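Local coordinates for protein sulfoquinovosidase (Escherichia coli, PDB 5AEG) that hydrolyses sulfoquinovosyl diacylglycerides and simple sulfoquinovosides, releasing sulfoquinovose for breakdown through bacterial sulfoglycolysis, at residues G372-L377 and E408-D413; E449-M454 and T531-T536; R588-H593 and Y601-Q606; A484-A489 and L522-F527. All blocks are in the same frame, centred on the assembly; numbering follows the deposited sequence.

The four contacts follow the chain with one nesting: contact 1 closes first, contact 2 then opens and encloses contact 4, and contact 3 comes last. Contacts 1, 2 and 4 belong to the TIM-barrel domain, contact 3 to the C-terminal domain. Contact 2 spans the barrel interior between strands 451-454 and 534-536; contact 4 joins helices 486-495 and 518-528, and its centre is about 15 Å from those of contacts 2 and 3. It touches both, M534 meeting C525 and Y605 packing on P488, which joins strand 534-536, the helical layer and the C-terminal domain. Contact 1 lies across the chain's centre from contacts 3 and 4, about 26 Å from contact 2 between centres.

Contact 1: residues G372-L377 and E408-D413; sequences GGVVDL and EYLPTD
V374 meets L410 and P411 where the end of strand 370-374, part of a small antiparallel sheet, faces the loop that follows strand 401-404 of the TIM barrel. The touching is wholly apolar and small. V374 turns its two methyls to different partners: CG1 stands anti to the backbone N (chi1 179°) and meets L410 CD1 at 4.0 Å, while CG2, beside that N, faces P411 CD at 4.4 Å, a looser approach. The V374 and L410 side chains cross at about a right angle and meet through one methyl of each. V365 of the adjoining strand 364-367 packs on both V374 and P411, and W429 of helix 422-444 packs on L410.

Polar interactions lie around this patch. The backbone O of L410 is hydrogen-bonded to H426 ND1, and that of Y409 to Y337 OH. At the start of the loop E408, probably an active-site residue, forms a salt bridge with R455, so the contact packs the loop leaving the catalytic region against the sheet. Within the loop, P411 CG lies 3.9 Å above the plane of the Y409 ring, toward its rim.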
loop_
_atom_site.group_PDB
_atom_site.type_symbol
_atom_site.label_atom_id
_atom_site.label_comp_id
_atom_site.label_asym_id
_atom_site.label_seq_id
_atom_site.Cartn_x
_atom_site.Cartn_y
_atom_site.Cartn_z
ATOM N N GLY A 372 -18.071 -2.144 16.992
ATOM C CA GLY A 372 -18.476 -1.676 15.664
ATOM C C GLY A 372 -19.042 -2.804 14.887
ATOM O O GLY A 372 -18.437 -3.875 14.899
ATOM N N GLY A 373 -20.170 -2.588 14.212
ATOM C CA GLY A 373 -20.674 -3.559 13.210
ATOM C C GLY A 373 -19.855 -3.527 11.929
ATOM O O GLY A 373 -19.332 -2.475 11.511
ATOM N N VAL A 374 -19.721 -4.686 11.329
ATOM C CA VAL A 374 -18.962 -4.864 10.130
ATOM C C VAL A 374 -19.943 -4.724 8.981
ATOM O O VAL A 374 -20.780 -5.619 8.813
ATOM C CB VAL A 374 -18.280 -6.277 10.070
ATOM C CG1 VAL A 374 -17.499 -6.422 8.770
ATOM C CG2 VAL A 374 -17.409 -6.558 11.269
ATOM N N VAL A 375 -19.752 -3.721 8.119
ATOM C CA VAL A 375 -20.618 -3.486 6.996
ATOM C C VAL A 375 -20.331 -4.571 5.965
ATOM O O VAL A 375 -19.168 -4.814 5.606
ATOM C CB VAL A 375 -20.416 -2.120 6.371
ATOM C CG1 VAL A 375 -21.244 -1.917 5.117
ATOM C CG2 VAL A 375 -20.675 -1.008 7.393
ATOM N N ASP A 376 -21.369 -5.251 5.494
ATOM C CA ASP A 376 -21.147 -6.408 4.618
ATOM C C ASP A 376 -21.105 -5.990 3.224
ATOM O O ASP A 376 -22.121 -5.988 2.501
ATOM C CB ASP A 376 -22.170 -7.540 4.840
ATOM C CG ASP A 376 -21.872 -8.778 3.970
ATOM O OD1 ASP A 376 -20.897 -8.764 3.165
ATOM O OD2 ASP A 376 -22.582 -9.809 4.134
ATOM N N LEU A 377 -19.890 -5.645 2.771
ATOM C CA LEU A 377 -19.755 -5.098 1.430
ATOM C C LEU A 377 -20.113 -6.104 0.278
ATOM O O LEU A 377 -20.169 -5.674 -0.888
ATOM C CB LEU A 377 -18.325 -4.497 1.191
ATOM C CG LEU A 377 -17.949 -3.340 2.135
ATOM C CD1 LEU A 377 -16.510 -2.843 1.919
ATOM C CD2 LEU A 377 -18.902 -2.206 1.904
ATOM N N GLU A 408 -8.266 -4.093 6.380
ATOM C CA GLU A 408 -7.370 -5.183 6.686
ATOM C C GLU A 408 -7.896 -6.161 7.754
ATOM O O GLU A 408 -7.256 -7.137 8.054
ATOM C CB GLU A 408 -5.928 -4.655 7.031
ATOM C CG GLU A 408 -5.770 -4.106 8.444
ATOM C CD GLU A 408 -6.451 -2.753 8.678
ATOM O OE1 GLU A 408 -6.847 -2.142 7.681
ATOM O OE2 GLU A 408 -6.592 -2.313 9.881
ATOM N N TYR A 409 -9.015 -5.841 8.351
ATOM C CA TYR A 409 -9.506 -6.572 9.476
ATOM C C TYR A 409 -10.960 -6.953 9.258
ATOM O O TYR A 409 -11.810 -6.632 10.041
ATOM C CB TYR A 409 -9.258 -5.845 10.843
ATOM C CG TYR A 409 -9.642 -6.765 12.044
ATOM C CD1 TYR A 409 -9.473 -8.191 11.963
ATOM C CD2 TYR A 409 -10.238 -6.257 13.202
ATOM C CE1 TYR A 409 -9.825 -9.032 12.993
ATOM C CE2 TYR A 409 -10.626 -7.129 14.246
ATOM C CZ TYR A 409 -10.407 -8.500 14.135
ATOM O OH TYR A 409 -10.716 -9.374 15.160
ATOM N N LEU A 410 -11.228 -7.640 8.163
ATOM C CA LEU A 410 -12.445 -8.525 8.044
ATOM C C LEU A 410 -12.152 -9.787 8.898
ATOM O O LEU A 410 -11.217 -10.541 8.613
ATOM C CB LEU A 410 -12.740 -8.980 6.635
ATOM C CG LEU A 410 -13.985 -9.911 6.632
ATOM C CD1 LEU A 410 -15.278 -9.080 6.839
ATOM C CD2 LEU A 410 -14.088 -10.789 5.426
ATOM N N PRO A 411 -12.876 -9.985 10.021
ATOM C CA PRO A 411 -12.599 -11.154 10.865
ATOM C C PRO A 411 -12.899 -12.418 10.120
ATOM O O PRO A 411 -13.807 -12.442 9.249
ATOM C CB PRO A 411 -13.588 -10.984 12.057
ATOM C CG PRO A 411 -13.745 -9.514 12.160
ATOM C CD PRO A 411 -13.929 -9.162 10.668
ATOM N N THR A 412 -12.106 -13.422 10.395
ATOM C CA THR A 412 -12.238 -14.674 9.643
ATOM C C THR A 412 -13.345 -15.620 10.101
ATOM O O THR A 412 -13.576 -16.679 9.478
ATOM C CB THR A 412 -10.908 -15.421 9.628
ATOM O OG1 THR A 412 -10.212 -15.232 10.875
ATOM C CG2 THR A 412 -10.063 -14.843 8.526
ATOM N N ASP A 413 -14.056 -15.217 11.122
ATOM C CA ASP A 413 -15.284 -15.930 11.596
ATOM C C ASP A 413 -16.550 -15.104 11.350
ATOM O O ASP A 413 -17.553 -15.319 12.029
ATOM C CB ASP A 413 -15.119 -16.354 13.054
ATOM C CG ASP A 413 -14.947 -15.230 13.977
ATOM O OD1 ASP A 413 -14.849 -14.085 13.510
ATOM O OD2 ASP A 413 -14.855 -15.455 15.195
#

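Contact 2: residues E449-M454 and T531-T536; sequences EILFFM and TPMMRT
R535 reaches across to F453 with a chain that runs out straight from CB and then bends. CG is anti to the backbone N (chi1 178°), and the turn at chi3, 54°, lays the end of the chain along the phenyl ring. CD comes within 3.5 Å of F453 CZ. NE is closer, 3.3 Å from F453 CE2, and CZ follows at 3.6 Å from the same CE2. The guanidinium and ring planes are only 5° apart, with F453 CE2 over one guanidinium face, toward its rim. At the tip, NH2 forms a salt bridge with D504, NE is hydrogen-bonded to H502 NE2, NH1 makes a weak hydrogen bond to T536 O, and W469 and W286 make cation-pi contacts with the group. The extended M533 chain meets L451 tip to tip, SD 3.7 Å from L451 CD2, and its CE lies 4.2 Å from F453 CD1. An alanine in place of F453 is likely to open a gap beside the guanidinium face and leave M533 CE without its ring neighbour. R535 lies two residues before substrate-binding H537. The contact lies inside the TIM barrel, between the parallel strands 451-454 and 534-536, with helices 422-444 and 552-567 packed on the outward-facing F452 and M534.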
loop_
_atom_site.group_PDB
_atom_site.type_symbol
_atom_site.label_atom_id
_atom_site.label_comp_id
_atom_site.label_asym_id
_atom_site.label_seq_id
_atom_site.Cartn_x
_atom_site.Cartn_y
_atom_site.Cartn_z
ATOM N N GLU A 449 -11.338 15.420 -8.842
ATOM C CA GLU A 449 -11.665 16.592 -8.039
ATOM C C GLU A 449 -11.617 16.324 -6.547
ATOM O O GLU A 449 -11.244 17.203 -5.754
ATOM C CB GLU A 449 -13.090 17.157 -8.384
ATOM C CG GLU A 449 -13.209 17.976 -9.679
ATOM C CD GLU A 449 -14.680 18.110 -10.114
ATOM O OE1 GLU A 449 -15.507 18.565 -9.292
ATOM O OE2 GLU A 449 -15.020 17.667 -11.239
ATOM N N ILE A 450 -12.095 15.170 -6.143
ATOM C CA ILE A 450 -12.000 14.706 -4.767
ATOM C C ILE A 450 -10.897 13.652 -4.664
ATOM O O ILE A 450 -10.742 12.807 -5.543
ATOM C CB ILE A 450 -13.381 14.135 -4.306
ATOM C CG1 ILE A 450 -14.355 15.321 -4.150
ATOM C CG2 ILE A 450 -13.332 13.312 -3.018
ATOM C CD1 ILE A 450 -15.812 14.890 -3.901
ATOM N N LEU A 451 -10.168 13.697 -3.556
ATOM C CA LEU A 451 -9.037 12.743 -3.327
ATOM C C LEU A 451 -9.238 11.976 -2.001
ATOM O O LEU A 451 -9.223 12.583 -0.900
ATOM C CB LEU A 451 -7.673 13.511 -3.382
ATOM C CG LEU A 451 -6.613 12.398 -3.294
ATOM C CD1 LEU A 451 -6.264 11.642 -4.544
ATOM C CD2 LEU A 451 -5.676 12.378 -2.113
ATOM N N PHE A 452 -9.434 10.681 -2.099
ATOM C CA PHE A 452 -9.397 9.826 -0.904
ATOM C C PHE A 452 -8.095 9.036 -0.853
ATOM O O PHE A 452 -7.446 8.750 -1.888
ATOM C CB PHE A 452 -10.634 8.921 -0.752
ATOM C CG PHE A 452 -10.803 7.930 -1.788
ATOM C CD1 PHE A 452 -10.246 6.648 -1.658
ATOM C CD2 PHE A 452 -11.589 8.214 -2.876
ATOM C CE1 PHE A 452 -10.461 5.693 -2.664
ATOM C CE2 PHE A 452 -11.758 7.306 -3.879
ATOM C CZ PHE A 452 -11.233 6.046 -3.778
ATOM N N PHE A 453 -7.711 8.671 0.338
ATOM C CA PHE A 453 -6.474 7.957 0.508
ATOM C C PHE A 453 -6.697 6.782 1.436
ATOM O O PHE A 453 -7.448 6.925 2.421
ATOM C CB PHE A 453 -5.313 8.886 0.924
ATOM C CG PHE A 453 -5.605 9.786 2.096
ATOM C CD1 PHE A 453 -6.224 10.996 1.912
ATOM C CD2 PHE A 453 -5.142 9.447 3.365
ATOM C CE1 PHE A 453 -6.524 11.814 2.995
ATOM C CE2 PHE A 453 -5.386 10.279 4.456
ATOM C CZ PHE A 453 -6.065 11.466 4.251
ATOM N N MET A 454 -6.007 5.670 1.151
ATOM C CA MET A 454 -6.189 4.428 1.878
ATOM C C MET A 454 -4.899 3.873 2.344
ATOM O O MET A 454 -3.828 4.125 1.721
ATOM C CB MET A 454 -6.834 3.360 0.889
ATOM C CG MET A 454 -8.138 3.874 0.340
ATOM S SD MET A 454 -9.081 2.598 -0.516
ATOM C CE MET A 454 -9.649 1.547 0.820
ATOM N N THR A 531 7.524 14.028 -2.623
ATOM C CA THR A 531 6.537 12.974 -2.873
ATOM C C THR A 531 5.327 13.675 -3.479
ATOM O O THR A 531 5.284 14.916 -3.515
ATOM C CB THR A 531 6.129 12.171 -1.605
ATOM O OG1 THR A 531 5.351 13.014 -0.763
ATOM C CG2 THR A 531 7.289 11.644 -0.904
ATOM N N PRO A 532 4.319 12.917 -3.983
ATOM C CA PRO A 532 3.239 13.654 -4.566
ATOM C C PRO A 532 2.169 14.289 -3.635
ATOM O O PRO A 532 1.190 14.927 -4.134
ATOM C CB PRO A 532 2.562 12.645 -5.526
ATOM C CG PRO A 532 2.918 11.342 -5.022
ATOM C CD PRO A 532 4.326 11.496 -4.395
ATOM N N MET A 533 2.304 14.150 -2.324
ATOM C CA MET A 533 1.277 14.725 -1.432
ATOM C C MET A 533 1.921 14.987 -0.080
ATOM O O MET A 533 2.619 14.121 0.421
ATOM C CB MET A 533 0.070 13.773 -1.329
ATOM C CG MET A 533 -1.023 14.285 -0.413
ATOM S SD MET A 533 -2.463 13.264 -0.593
ATOM C CE MET A 533 -3.415 13.861 0.815
ATOM N N MET A 534 1.652 16.146 0.471
ATOM C CA MET A 534 2.092 16.558 1.775
ATOM C C MET A 534 0.892 16.643 2.737
ATOM O O MET A 534 -0.043 17.420 2.482
ATOM C CB MET A 534 2.739 17.938 1.740
ATOM C CG MET A 534 4.052 17.957 0.946
ATOM S SD MET A 534 4.981 19.464 1.176
ATOM C CE MET A 534 5.683 19.383 2.858
ATOM N N ARG A 535 0.923 15.849 3.817
ATOM C CA ARG A 535 -0.215 15.794 4.769
ATOM C C ARG A 535 0.339 15.384 6.107
ATOM O O ARG A 535 1.123 14.418 6.167
ATOM C CB ARG A 535 -1.296 14.800 4.304
ATOM C CG ARG A 535 -2.447 14.712 5.338
ATOM C CD ARG A 535 -3.428 13.627 5.042
ATOM N NE ARG A 535 -2.766 12.288 4.892
ATOM C CZ ARG A 535 -2.326 11.565 5.911
ATOM N NH1 ARG A 535 -2.400 11.995 7.196
ATOM N NH2 ARG A 535 -1.726 10.386 5.708
ATOM N N THR A 536 0.011 16.163 7.157
ATOM C CA THR A 536 0.432 15.864 8.486
ATOM C C THR A 536 -0.581 15.031 9.284
ATOM O O THR A 536 -1.725 14.753 8.815
ATOM C CB THR A 536 0.762 17.164 9.244
ATOM O OG1 THR A 536 -0.413 17.797 9.683
ATOM C CG2 THR A 536 1.583 18.145 8.405
#

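Contact 3: residues R588-H593 and Y601-Q606; sequences RPLFLH and YTLKYQ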
loop_
_atom_site.group_PDB
_atom_site.type_symbol
_atom_site.label_atom_id
_atom_site.label_comp_id
_atom_site.label_asym_id
_atom_site.label_seq_id
_atom_site.Cartn_x
_atom_site.Cartn_y
_atom_site.Cartn_z
ATOM N N ARG A 588 10.019 6.199 -8.252
ATOM C CA ARG A 588 10.523 5.111 -9.055
ATOM C C ARG A 588 11.776 4.455 -8.523
ATOM O O ARG A 588 12.753 5.148 -8.093
ATOM C CB ARG A 588 10.843 5.697 -10.475
ATOM C CG ARG A 588 9.641 6.327 -11.127
ATOM C CD ARG A 588 9.944 7.005 -12.474
ATOM N NE ARG A 588 8.857 7.843 -12.913
ATOM C CZ ARG A 588 8.867 8.591 -14.028
ATOM N NH1 ARG A 588 9.920 8.591 -14.853
ATOM N NH2 ARG A 588 7.848 9.375 -14.331
ATOM N N PRO A 589 11.880 3.117 -8.657
ATOM C CA PRO A 589 13.093 2.397 -8.392
ATOM C C PRO A 589 14.157 2.888 -9.410
ATOM O O PRO A 589 13.765 3.151 -10.543
ATOM C CB PRO A 589 12.699 0.935 -8.675
ATOM C CG PRO A 589 11.211 0.911 -8.505
ATOM C CD PRO A 589 10.758 2.223 -9.005
ATOM N N LEU A 590 15.393 3.060 -8.985
ATOM C CA LEU A 590 16.443 3.625 -9.909
ATOM C C LEU A 590 16.633 2.726 -11.186
ATOM O O LEU A 590 16.945 3.249 -12.278
ATOM C CB LEU A 590 17.737 3.778 -9.243
ATOM C CG LEU A 590 18.007 5.153 -8.583
ATOM C CD1 LEU A 590 17.078 5.513 -7.410
ATOM C CD2 LEU A 590 19.437 5.283 -8.154
ATOM N N PHE A 591 16.357 1.434 -11.057
ATOM C CA PHE A 591 16.571 0.497 -12.170
ATOM C C PHE A 591 15.525 0.671 -13.244
ATOM O O PHE A 591 15.745 0.190 -14.318
ATOM C CB PHE A 591 16.766 -0.937 -11.690
ATOM C CG PHE A 591 15.598 -1.502 -10.927
ATOM C CD1 PHE A 591 14.440 -1.856 -11.567
ATOM C CD2 PHE A 591 15.687 -1.648 -9.593
ATOM C CE1 PHE A 591 13.376 -2.424 -10.847
ATOM C CE2 PHE A 591 14.626 -2.165 -8.854
ATOM C CZ PHE A 591 13.496 -2.581 -9.485
ATOM N N LEU A 592 14.438 1.435 -13.034
ATOM C CA LEU A 592 13.552 1.754 -14.119
ATOM C C LEU A 592 14.280 2.583 -15.219
ATOM O O LEU A 592 13.900 2.490 -16.422
ATOM C CB LEU A 592 12.332 2.522 -13.736
ATOM C CG LEU A 592 11.284 1.881 -12.819
ATOM C CD1 LEU A 592 9.999 2.663 -12.803
ATOM C CD2 LEU A 592 11.074 0.435 -13.126
ATOM N N HIS A 593 15.250 3.387 -14.794
ATOM C CA HIS A 593 15.968 4.287 -15.732
ATOM C C HIS A 593 17.420 3.988 -15.882
ATOM O O HIS A 593 18.030 4.599 -16.742
ATOM C CB HIS A 593 15.737 5.754 -15.382
ATOM C CG HIS A 593 14.337 6.160 -15.485
ATOM N ND1 HIS A 593 13.624 6.104 -16.682
ATOM C CD2 HIS A 593 13.448 6.568 -14.528
ATOM C CE1 HIS A 593 12.381 6.495 -16.460
ATOM N NE2 HIS A 593 12.257 6.793 -15.163
ATOM N N TYR A 601 19.744 -2.372 -8.095
ATOM C CA TYR A 601 18.733 -3.416 -7.845
ATOM C C TYR A 601 18.636 -3.722 -6.394
ATOM O O TYR A 601 17.674 -4.360 -5.955
ATOM C CB TYR A 601 19.007 -4.688 -8.716
ATOM C CG TYR A 601 18.794 -4.433 -10.205
ATOM C CD1 TYR A 601 19.826 -3.948 -11.031
ATOM C CD2 TYR A 601 17.590 -4.704 -10.809
ATOM C CE1 TYR A 601 19.607 -3.700 -12.372
ATOM C CE2 TYR A 601 17.361 -4.476 -12.152
ATOM C CZ TYR A 601 18.392 -3.967 -12.949
ATOM O OH TYR A 601 18.095 -3.762 -14.277
ATOM N N THR A 602 19.639 -3.344 -5.602
ATOM C CA THR A 602 19.655 -3.704 -4.218
ATOM C C THR A 602 19.372 -2.480 -3.288
ATOM O O THR A 602 19.465 -2.623 -2.105
ATOM C CB THR A 602 21.009 -4.338 -3.820
ATOM O OG1 THR A 602 22.036 -3.424 -4.072
ATOM C CG2 THR A 602 21.275 -5.655 -4.602
ATOM N N LEU A 603 19.118 -1.318 -3.865
ATOM C CA LEU A 603 18.833 -0.125 -3.117
ATOM C C LEU A 603 17.390 -0.272 -2.537
ATOM O O LEU A 603 16.455 -0.766 -3.228
ATOM C CB LEU A 603 18.910 1.123 -3.981
ATOM C CG LEU A 603 20.299 1.452 -4.599
ATOM C CD1 LEU A 603 20.151 2.615 -5.549
ATOM C CD2 LEU A 603 21.321 1.721 -3.538
ATOM N N LYS A 604 17.243 0.223 -1.335
ATOM C CA LYS A 604 15.921 0.216 -0.585
ATOM C C LYS A 604 15.437 1.599 -0.168
ATOM O O LYS A 604 14.222 1.799 0.013
ATOM C CB LYS A 604 16.107 -0.621 0.741
ATOM C CG LYS A 604 16.565 -1.999 0.474
ATOM C CD LYS A 604 16.963 -2.783 1.756
ATOM C CE LYS A 604 15.724 -3.014 2.541
ATOM N NZ LYS A 604 16.002 -4.151 3.470
ATOM N N TYR A 605 16.375 2.532 0.083
ATOM C CA TYR A 605 16.089 3.807 0.820
ATOM C C TYR A 605 16.337 5.086 -0.055
ATOM O O TYR A 605 16.457 6.179 0.466
ATOM C CB TYR A 605 16.841 3.809 2.150
ATOM C CG TYR A 605 16.454 2.622 3.022
ATOM C CD1 TYR A 605 15.116 2.455 3.459
ATOM C CD2 TYR A 605 17.390 1.662 3.407
ATOM C CE1 TYR A 605 14.736 1.362 4.216
ATOM C CE2 TYR A 605 17.023 0.578 4.202
ATOM C CZ TYR A 605 15.695 0.432 4.594
ATOM O OH TYR A 605 15.331 -0.693 5.341
ATOM N N GLN A 606 16.344 4.911 -1.377
ATOM C CA GLN A 606 16.345 5.998 -2.316
ATOM C C GLN A 606 15.578 5.661 -3.543
ATOM O O GLN A 606 15.280 4.501 -3.835
ATOM C CB GLN A 606 17.820 6.374 -2.645
ATOM C CG GLN A 606 18.632 5.309 -3.223
ATOM C CD GLN A 606 20.023 5.814 -3.645
ATOM O OE1 GLN A 606 20.968 5.839 -2.826
ATOM N NE2 GLN A 606 20.111 6.337 -4.847
HETATM O O HOH W 1 15.719 2.647 -6.143
#
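The rings of F591 and Y601 lie almost parallel, their planes 6° apart, but are slid so far that they barely overlap; the centroids are 4.8 Å apart. The slide brings the F591 CB over the tyrosine face, a CH-pi contact of 3.8 Å from CB to the centroid of the Y601 ring, 18° off the ring normal. The backbone fixes CB there, and a chi1 of 61°, with CG between the backbone N and the carbonyl carbon, turns the phenyl ring alongside, near Y601 CD2. P589 CB lies 3.6 Å from the F591 ring plane. Replacing Y601 with an alanine would probably uncover F591 CB and leave the E595 carbonyl without the hydroxyl that bonds it. Both segments belong to the excursion between strands 587-588 and 607-609, neighbours in the antiparallel sheet of the C-terminal domain, and Y232 of helix 232-243 meets the F591 ring edge-to-face. One methyl of L590, CD2, serves two neighbours: it lies 3.8 Å from L603 CD1, the two leucines crossing at a slant, and 3.5 Å from Q606 NE2, whose chain passes L590 at about a right angle. That NE2 is hydrogen-bonded to the Y629 carbonyl. Between the backbones a water accepts from L590 N at 2.9 Å and donates to Q606 O at 3.0 Å.

Contact 4: residues A484-A489 and L522-F527; sequences ASVVPA and LRWCDF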
loop_
_atom_site.group_PDB
_atom_site.type_symbol
_atom_site.label_atom_id
_atom_site.label_comp_id
_atom_site.label_asym_id
_atom_site.label_seq_id
_atom_site.Cartn_x
_atom_site.Cartn_y
_atom_site.Cartn_z
ATOM N N ALA A 484 12.308 5.532 7.417
ATOM C CA ALA A 484 12.990 4.748 6.358
ATOM C C ALA A 484 12.052 3.761 5.658
ATOM O O ALA A 484 12.164 3.537 4.457
ATOM C CB ALA A 484 14.095 4.030 6.913
ATOM N N SER A 485 11.186 3.118 6.436
ATOM C CA SER A 485 10.354 2.026 5.974
ATOM C C SER A 485 9.355 2.488 4.891
ATOM O O SER A 485 8.783 1.656 4.127
ATOM C CB SER A 485 9.679 1.351 7.222
ATOM O OG SER A 485 8.630 2.193 7.707
ATOM N N VAL A 486 9.084 3.802 4.830
ATOM C CA VAL A 486 8.189 4.335 3.822
ATOM C C VAL A 486 8.744 4.144 2.371
ATOM O O VAL A 486 7.973 4.002 1.406
ATOM C CB VAL A 486 7.854 5.835 4.098
ATOM C CG1 VAL A 486 6.951 6.379 3.026
ATOM C CG2 VAL A 486 7.245 6.018 5.524
ATOM N N VAL A 487 10.067 4.197 2.239
ATOM C CA VAL A 487 10.650 4.073 0.900
ATOM C C VAL A 487 10.489 2.691 0.224
ATOM O O VAL A 487 9.948 2.630 -0.849
ATOM C CB VAL A 487 12.105 4.555 0.841
ATOM C CG1 VAL A 487 12.583 4.608 -0.596
ATOM C CG2 VAL A 487 12.221 5.970 1.441
ATOM N N PRO A 488 10.835 1.570 0.890
ATOM C CA PRO A 488 10.446 0.279 0.315
ATOM C C PRO A 488 8.961 0.125 0.140
ATOM O O PRO A 488 8.539 -0.480 -0.839
ATOM C CB PRO A 488 11.047 -0.775 1.247
ATOM C CG PRO A 488 11.496 -0.046 2.456
ATOM C CD PRO A 488 11.670 1.424 2.069
ATOM N N ALA A 489 8.146 0.753 1.001
ATOM C CA ALA A 489 6.696 0.726 0.825
ATOM C C ALA A 489 6.269 1.377 -0.488
ATOM O O ALA A 489 5.436 0.845 -1.256
ATOM C CB ALA A 489 6.054 1.344 2.055
ATOM N N LEU A 522 10.702 17.523 11.231
ATOM C CA LEU A 522 11.341 18.340 10.200
ATOM C C LEU A 522 12.034 17.502 9.141
ATOM O O LEU A 522 11.893 17.801 7.952
ATOM C CB LEU A 522 12.327 19.355 10.827
ATOM C CG LEU A 522 11.692 20.314 11.855
ATOM C CD1 LEU A 522 12.618 21.484 12.113
ATOM C CD2 LEU A 522 10.342 20.843 11.530
ATOM N N ARG A 523 12.709 16.438 9.536
ATOM C CA ARG A 523 13.273 15.515 8.551
ATOM C C ARG A 523 12.165 14.820 7.700
ATOM O O ARG A 523 12.346 14.569 6.512
ATOM C CB ARG A 523 14.079 14.472 9.254
ATOM C CG ARG A 523 15.422 14.940 9.692
ATOM C CD ARG A 523 16.358 15.253 8.575
ATOM N NE ARG A 523 17.735 15.308 9.120
ATOM C CZ ARG A 523 18.784 15.858 8.499
ATOM N NH1 ARG A 523 18.629 16.385 7.315
ATOM N NH2 ARG A 523 19.991 15.856 9.085
ATOM N N TRP A 524 11.009 14.514 8.322
ATOM C CA TRP A 524 9.941 13.895 7.600
ATOM C C TRP A 524 9.303 14.868 6.638
ATOM O O TRP A 524 8.918 14.506 5.518
ATOM C CB TRP A 524 8.877 13.293 8.545
ATOM C CG TRP A 524 8.254 12.045 8.069
ATOM C CD1 TRP A 524 7.586 11.823 6.924
ATOM C CD2 TRP A 524 8.140 10.860 8.830
ATOM N NE1 TRP A 524 7.075 10.540 6.882
ATOM C CE2 TRP A 524 7.406 9.910 8.032
ATOM C CE3 TRP A 524 8.576 10.510 10.086
ATOM C CZ2 TRP A 524 7.122 8.637 8.456
ATOM C CZ3 TRP A 524 8.319 9.184 10.530
ATOM C CH2 TRP A 524 7.604 8.279 9.698
ATOM N N CYS A 525 9.222 16.147 7.054
ATOM C CA CYS A 525 8.731 17.182 6.176
ATOM C C CYS A 525 9.650 17.278 4.949
ATOM O O CYS A 525 9.177 17.472 3.845
ATOM C CB CYS A 525 8.658 18.538 6.921
ATOM S SG CYS A 525 7.829 19.801 5.926
ATOM N N ASP A 526 10.966 17.204 5.156
ATOM C CA ASP A 526 11.919 17.261 4.013
ATOM C C ASP A 526 11.669 16.119 2.988
ATOM O O ASP A 526 11.876 16.276 1.778
ATOM C CB ASP A 526 13.330 17.160 4.507
ATOM C CG ASP A 526 13.880 18.442 5.163
ATOM O OD1 ASP A 526 13.123 19.456 5.216
ATOM O OD2 ASP A 526 15.062 18.314 5.662
ATOM N N PHE A 527 11.333 14.943 3.509
ATOM C CA PHE A 527 11.057 13.778 2.678
ATOM C C PHE A 527 9.767 13.986 1.893
ATOM O O PHE A 527 9.744 13.904 0.646
ATOM C CB PHE A 527 11.007 12.550 3.625
ATOM C CG PHE A 527 10.467 11.257 3.011
ATOM C CD1 PHE A 527 10.595 10.916 1.691
ATOM C CD2 PHE A 527 9.834 10.351 3.870
ATOM C CE1 PHE A 527 10.107 9.691 1.240
ATOM C CE2 PHE A 527 9.464 9.090 3.437
ATOM C CZ PHE A 527 9.564 8.759 2.123
#
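V486 forms the bump on helix 486-495 that fits against two aromatic side chains of helix 518-528. CG1 and CG2 go to different rings. CG1, anti to the backbone N (chi1 179°), comes against the edge of the F527 ring, near its plane, 3.6 Å from F527 CZ. CG2 points instead to the indole of W524 and lies 3.9 Å from W524 CZ2. CB follows CG1 to the F527 rim, in the plane of that ring and 3.7 Å from F527 CE2. The phenyl end is in turn the bump on the other side: F527 CZ enters the notch between the two neighbouring valines, V487 CG2 meeting it at 3.9 Å. F527 reaches there with CG anti to its own backbone N (chi1 169°). The two helices belong to the outer layer of the TIM barrel; S503 of strand 501-505 packs on both V486 and F527, and Y607 of the C-terminal domain on V487 and F527. Across the contact the chemistry is entirely hydrocarbon, with methyls against ring carbons, so the fit rests on shape and dispersion; the one polar group on these rings, W524 NE1, is satisfied by a hydrogen bond to S503 OG, which probably fixes how the indole is turned toward V486.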